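Local atomic coordinates of lysyl oxidase (Pichia pastoris, PDB entry 1W7C), a protein that probably oxidises primary amines, peptidyl lysine among them, to aldehydes with the aid of a copper ion and a topaquinone cofactor. Residues R81-V86 and G103-S108; A201-P206 and Y461-Y466. All coordinates share one frame; numbering follows the deposited sequence. Where two conformers were deposited one is given.

Contact 1 of 2, residues R81-V86 and G103-S108; sequences RNARTV and GPLPVS
The carboxamide of Asn82 meets the backbone at Gly103 and Pro104 through its oxygen, with OD1 of Asn82 3.4 Å from CA of Gly103 and slightly farther from CA of Pro104. Glycine suits this place: a CB on residue 103 would point at the other segment and collide with that oxygen. The other flat group, the guanidinium of Arg84, packs within its own strand, with CG2 of Val86 over one face toward the rim. The carbonyl of Arg81 is the polar centre of the contact. N of Leu105 donates to O of Arg81 over 2.8 Å, and CA of Pro104 adds a C-H...O contact to the same oxygen of Arg81, at 3.3 Å. Regular pairing would bring Arg81 opposite Pro104, which has no N-H; the bond comes one residue later, from Leu105. A water accepts from N of Arg81 and donates to O of Leu105, closing a second, indirect bridge. CD1 of Leu105 lies 4.3 Å from CB of Ala83, a methyl small enough for both side chains to touch Val32 of helix 26-39. Arg81 holds CG anti to its N (chi1 -174°), where CG passes CB of Leu105, but bends at chi2 and carries its guanidinium away to a salt bridge with Glu28. The chemistry is thus that of a hairpin end, near a glycan beside Asn82: one direct bond and one water join the segments in a shifted pairing, cis peptides precede both Pro104 and Pro106 where the chain leaves the strand, and the Leu105 and Ala83 side chains face helix 26-39.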
loop_
_atom_site.group_PDB
_atom_site.type_symbol
_atom_site.label_atom_id
_atom_site.label_comp_id
_atom_site.label_asym_id
_atom_site.label_seq_id
_atom_site.Cartn_x
_atom_site.Cartn_y
_atom_site.Cartn_z
ATOM N N ARG A 81 25.048 12.506 30.389
ATOM C CA ARG A 81 24.204 13.478 29.731
ATOM C C ARG A 81 25.151 14.487 29.095
ATOM O O ARG A 81 25.859 15.218 29.794
ATOM C CB ARG A 81 23.299 14.167 30.763
ATOM C CG ARG A 81 22.296 15.074 30.174
ATOM C CD ARG A 81 21.307 14.404 29.277
ATOM N NE ARG A 81 20.193 15.302 29.017
ATOM C CZ ARG A 81 19.216 15.070 28.132
ATOM N NH1 ARG A 81 19.156 13.929 27.451
ATOM N NH2 ARG A 81 18.254 15.959 27.970
ATOM N N ASN A 82 25.204 14.479 27.769
ATOM C CA ASN A 82 26.125 15.297 27.001
ATOM C C ASN A 82 25.353 16.062 25.939
ATOM O O ASN A 82 24.314 15.587 25.441
ATOM C CB ASN A 82 27.131 14.405 26.283
ATOM C CG ASN A 82 28.103 13.725 27.222
ATOM O OD1 ASN A 82 28.689 14.354 28.097
ATOM N ND2 ASN A 82 28.307 12.426 27.020
ATOM N N ALA A 83 25.903 17.209 25.556
ATOM C CA ALA A 83 25.440 17.968 24.406
ATOM C C ALA A 83 26.423 17.886 23.240
ATOM O O ALA A 83 27.619 17.947 23.422
ATOM C CB ALA A 83 25.245 19.428 24.805
ATOM N N ARG A 84 25.859 17.806 22.049
ATOM C CA ARG A 84 26.551 18.126 20.790
ATOM C C ARG A 84 26.251 19.595 20.513
ATOM O O ARG A 84 25.091 20.024 20.555
ATOM C CB ARG A 84 25.981 17.291 19.657
ATOM C CG ARG A 84 26.416 17.744 18.259
ATOM C CD ARG A 84 25.732 17.005 17.158
ATOM N NE ARG A 84 26.086 17.497 15.844
ATOM C CZ ARG A 84 25.240 17.971 14.947
ATOM N NH1 ARG A 84 23.933 18.093 15.225
ATOM N NH2 ARG A 84 25.727 18.368 13.750
ATOM N N THR A 85 27.298 20.359 20.244
ATOM C CA THR A 85 27.151 21.753 19.792
ATOM C C THR A 85 27.899 21.938 18.498
ATOM O O THR A 85 28.854 21.237 18.197
ATOM C CB THR A 85 27.683 22.718 20.880
ATOM O OG1 THR A 85 29.118 22.605 20.986
ATOM C CG2 THR A 85 27.136 22.339 22.283
ATOM N N VAL A 86 27.402 22.834 17.674
ATOM C CA VAL A 86 28.087 23.207 16.450
ATOM C C VAL A 86 28.267 24.724 16.536
ATOM O O VAL A 86 27.283 25.476 16.704
ATOM C CB VAL A 86 27.310 22.794 15.183
ATOM C CG1 VAL A 86 28.103 23.147 13.940
ATOM C CG2 VAL A 86 26.942 21.286 15.236
ATOM N N GLY A 103 30.016 18.338 28.113
ATOM C CA GLY A 103 29.482 17.479 29.142
ATOM C C GLY A 103 30.543 16.946 30.084
ATOM O O GLY A 103 31.720 17.233 29.913
ATOM N N PRO A 104 30.134 16.195 31.094
ATOM C CA PRO A 104 28.721 15.881 31.354
ATOM C C PRO A 104 27.929 17.054 31.933
ATOM O O PRO A 104 28.508 18.050 32.409
ATOM C CB PRO A 104 28.803 14.741 32.372
ATOM C CG PRO A 104 30.097 14.980 33.096
ATOM C CD PRO A 104 31.031 15.563 32.077
ATOM N N LEU A 105 26.607 16.918 31.881
ATOM C CA LEU A 105 25.679 17.902 32.381
ATOM C C LEU A 105 24.928 17.283 33.577
ATOM O O LEU A 105 24.760 16.055 33.636
ATOM C CB LEU A 105 24.676 18.287 31.301
ATOM C CG LEU A 105 25.245 18.794 29.977
ATOM C CD1 LEU A 105 24.128 19.090 28.965
ATOM C CD2 LEU A 105 26.095 20.035 30.224
ATOM N N PRO A 106 24.466 18.100 34.526
ATOM C CA PRO A 106 24.620 19.568 34.526
ATOM C C PRO A 106 26.067 20.021 34.648
ATOM O O PRO A 106 26.926 19.241 35.056
ATOM C CB PRO A 106 23.824 20.029 35.762
ATOM C CG PRO A 106 23.548 18.830 36.560
ATOM C CD PRO A 106 23.735 17.607 35.697
ATOM N N VAL A 107 26.322 21.271 34.275
ATOM C CA VAL A 107 27.669 21.820 34.293
ATOM C C VAL A 107 28.242 21.741 35.705
ATOM O O VAL A 107 27.585 22.108 36.678
ATOM C CB VAL A 107 27.703 23.260 33.751
ATOM C CG1 VAL A 107 29.104 23.873 33.902
ATOM C CG2 VAL A 107 27.289 23.269 32.293
ATOM N N SER A 108 29.448 21.192 35.794
ATOM C CA SER A 108 30.188 21.085 37.048
ATOM C C SER A 108 31.689 21.199 36.756
ATOM O O SER A 108 32.072 21.448 35.615
ATOM C CB SER A 108 29.874 19.750 37.720
ATOM O OG SER A 108 30.463 18.673 37.022
HETATM O O HOH W 1 25.733 13.034 33.221
#

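Contact 2 of 2, residues A201-P206 and Y461-Y466; sequences AENLVP and YIQAGY
Ala201 lies over one face of the Tyr461 ring, its CA 4.1 Å from the ring centroid and only 13° off the normal, a CH-pi contact suited to so small a residue. Leu204 comes instead at the edge, crossing at about a right angle, its CD1 3.6 Å from CE2 of Tyr461. Its other branch, CD2, packs against CG1 of Ile462. Tyr461 keeps CG beside its N (chi1 -76°), which sets the ring against Ala201, its hydroxyl bonding to O of Thr264. An alanine in place of Tyr461 would probably leave Ala201 and Leu204 facing a gap and the Thr264 carbonyl without this partner. N of Ala464 makes a weak bond to O of Asn203 (3.4 Å), and a water donates to that oxygen and to O of Ala464. Pro206 presses its CG on the Gly465-Tyr466 peptide, 3.4 Å from C of Gly465, while its O sits in plane at the edge of the Tyr466 ring. The 3-10 turn around Asn203 packs on the loop leading into strand 465-466 of the enzyme domain, where His413 of the second subunit meets Tyr461 edge-to-face, the side chain of Ile462 is about 5 Å from the copper ion, and Leu483 of strand 483-484 touches Pro206 and Ala464.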
loop_
_atom_site.group_PDB
_atom_site.type_symbol
_atom_site.label_atom_id
_atom_site.label_comp_id
_atom_site.label_asym_id
_atom_site.label_seq_id
_atom_site.Cartn_x
_atom_site.Cartn_y
_atom_site.Cartn_z
ATOM N N ALA A 201 3.232 30.418 -3.953
ATOM C CA ALA A 201 3.232 29.617 -5.183
ATOM C C ALA A 201 4.346 29.979 -6.170
ATOM O O ALA A 201 4.243 29.700 -7.345
ATOM C CB ALA A 201 1.868 29.704 -5.867
ATOM N N GLU A 202 5.414 30.600 -5.666
ATOM C CA GLU A 202 6.559 31.039 -6.488
ATOM C C GLU A 202 7.107 29.883 -7.311
ATOM O O GLU A 202 7.572 30.080 -8.433
ATOM C CB GLU A 202 7.657 31.626 -5.608
ATOM C CG GLU A 202 7.335 33.016 -5.055
ATOM C CD GLU A 202 6.314 33.047 -3.912
ATOM O OE1 GLU A 202 6.119 32.029 -3.187
ATOM O OE2 GLU A 202 5.746 34.120 -3.702
ATOM N N ASN A 203 7.035 28.671 -6.772
ATOM C CA ASN A 203 7.578 27.513 -7.489
ATOM C C ASN A 203 6.815 27.167 -8.764
ATOM O O ASN A 203 7.348 26.442 -9.596
ATOM C CB ASN A 203 7.599 26.264 -6.588
ATOM C CG ASN A 203 8.897 26.082 -5.822
ATOM O OD1 ASN A 203 9.101 25.049 -5.192
ATOM N ND2 ASN A 203 9.756 27.084 -5.836
ATOM N N LEU A 204 5.590 27.679 -8.911
ATOM C CA LEU A 204 4.802 27.469 -10.120
ATOM C C LEU A 204 5.018 28.549 -11.173
ATOM O O LEU A 204 4.496 28.435 -12.278
ATOM C CB LEU A 204 3.308 27.381 -9.767
ATOM C CG LEU A 204 2.900 26.261 -8.795
ATOM C CD1 LEU A 204 1.393 26.180 -8.639
ATOM C CD2 LEU A 204 3.450 24.901 -9.214
ATOM N N VAL A 205 5.823 29.564 -10.844
ATOM C CA VAL A 205 6.121 30.651 -11.772
ATOM C C VAL A 205 7.620 30.940 -11.894
ATOM O O VAL A 205 8.080 32.077 -11.701
ATOM C CB VAL A 205 5.307 31.914 -11.387
ATOM C CG1 VAL A 205 3.856 31.746 -11.806
ATOM C CG2 VAL A 205 5.377 32.178 -9.893
ATOM N N PRO A 206 8.385 29.906 -12.258
ATOM C CA PRO A 206 9.794 30.087 -12.608
ATOM C C PRO A 206 9.914 30.804 -13.943
ATOM O O PRO A 206 9.182 30.503 -14.898
ATOM C CB PRO A 206 10.310 28.652 -12.733
ATOM C CG PRO A 206 9.115 27.857 -13.226
ATOM C CD PRO A 206 7.948 28.519 -12.508
ATOM N N TYR A 461 3.453 22.210 -2.973
ATOM C CA TYR A 461 3.788 22.725 -4.298
ATOM C C TYR A 461 4.995 22.031 -4.830
ATOM O O TYR A 461 6.007 21.891 -4.158
ATOM C CB TYR A 461 4.077 24.212 -4.213
ATOM C CG TYR A 461 2.871 25.121 -4.076
ATOM C CD1 TYR A 461 2.567 25.747 -2.884
ATOM C CD2 TYR A 461 2.030 25.337 -5.144
ATOM C CE1 TYR A 461 1.445 26.567 -2.767
ATOM C CE2 TYR A 461 0.920 26.144 -5.051
ATOM C CZ TYR A 461 0.642 26.766 -3.865
ATOM O OH TYR A 461 -0.455 27.589 -3.758
ATOM N N ILE A 462 4.911 21.676 -6.085
ATOM C CA ILE A 462 6.085 21.144 -6.768
ATOM C C ILE A 462 7.113 22.241 -7.099
ATOM O O ILE A 462 6.748 23.386 -7.262
ATOM C CB ILE A 462 5.699 20.409 -8.082
ATOM C CG1 ILE A 462 5.062 21.369 -9.090
ATOM C CG2 ILE A 462 4.832 19.242 -7.791
ATOM C CD1 ILE A 462 4.825 20.781 -10.475
ATOM N N GLN A 463 8.380 21.861 -7.239
ATOM C CA GLN A 463 9.377 22.721 -7.830
ATOM C C GLN A 463 9.350 22.457 -9.324
ATOM O O GLN A 463 9.989 21.560 -9.822
ATOM C CB GLN A 463 10.746 22.495 -7.217
ATOM C CG GLN A 463 11.798 23.409 -7.803
ATOM C CD GLN A 463 13.152 23.307 -7.142
ATOM O OE1 GLN A 463 13.244 23.277 -5.941
ATOM N NE2 GLN A 463 14.200 23.272 -7.940
ATOM N N ALA A 464 8.525 23.226 -10.005
ATOM C CA ALA A 464 8.403 23.141 -11.439
ATOM C C ALA A 464 9.561 23.873 -12.107
ATOM O O ALA A 464 10.493 24.386 -11.444
ATOM C CB ALA A 464 7.109 23.756 -11.837
ATOM N N GLY A 465 9.598 23.821 -13.435
ATOM C CA GLY A 465 10.573 24.563 -14.187
ATOM C C GLY A 465 9.973 25.312 -15.350
ATOM O O GLY A 465 8.868 25.029 -15.774
ATOM N N TYR A 466 10.716 26.264 -15.905
ATOM C CA TYR A 466 10.245 26.946 -17.104
ATOM C C TYR A 466 10.240 25.949 -18.289
ATOM O O TYR A 466 11.168 25.166 -18.451
ATOM C CB TYR A 466 11.105 28.195 -17.400
ATOM C CG TYR A 466 10.572 28.961 -18.588
ATOM C CD1 TYR A 466 9.652 29.967 -18.429
ATOM C CD2 TYR A 466 10.955 28.625 -19.873
ATOM C CE1 TYR A 466 9.104 30.625 -19.531
ATOM C CE2 TYR A 466 10.414 29.266 -20.978
ATOM C CZ TYR A 466 9.484 30.262 -20.793
ATOM O OH TYR A 466 8.933 30.884 -21.885
HETATM O O HOH W 2 9.997 26.092 -9.332
#

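In the fold
From the N terminus, the chain first runs through helix 26-39 and strand 53-61 into strand 82-89, turns, and returns along strand 96-103; contact 1 closes this antiparallel hairpin just past its paired strands. The chain then passes through strands 170-180 and 187-195, the first two of a five-stranded sheet, before contact 2 opens. That second loop is far longer, 254 residues, and holds Tyr438, the residue modified to topaquinone; it joins a region related to the N2 and N3 domains to the enzyme domain. The two contacts follow in series, neither nesting nor crossing, with centres about 43 Å apart. Contact 1 is local to the N2 region, whereas contact 2 ties distant sequence together near the copper.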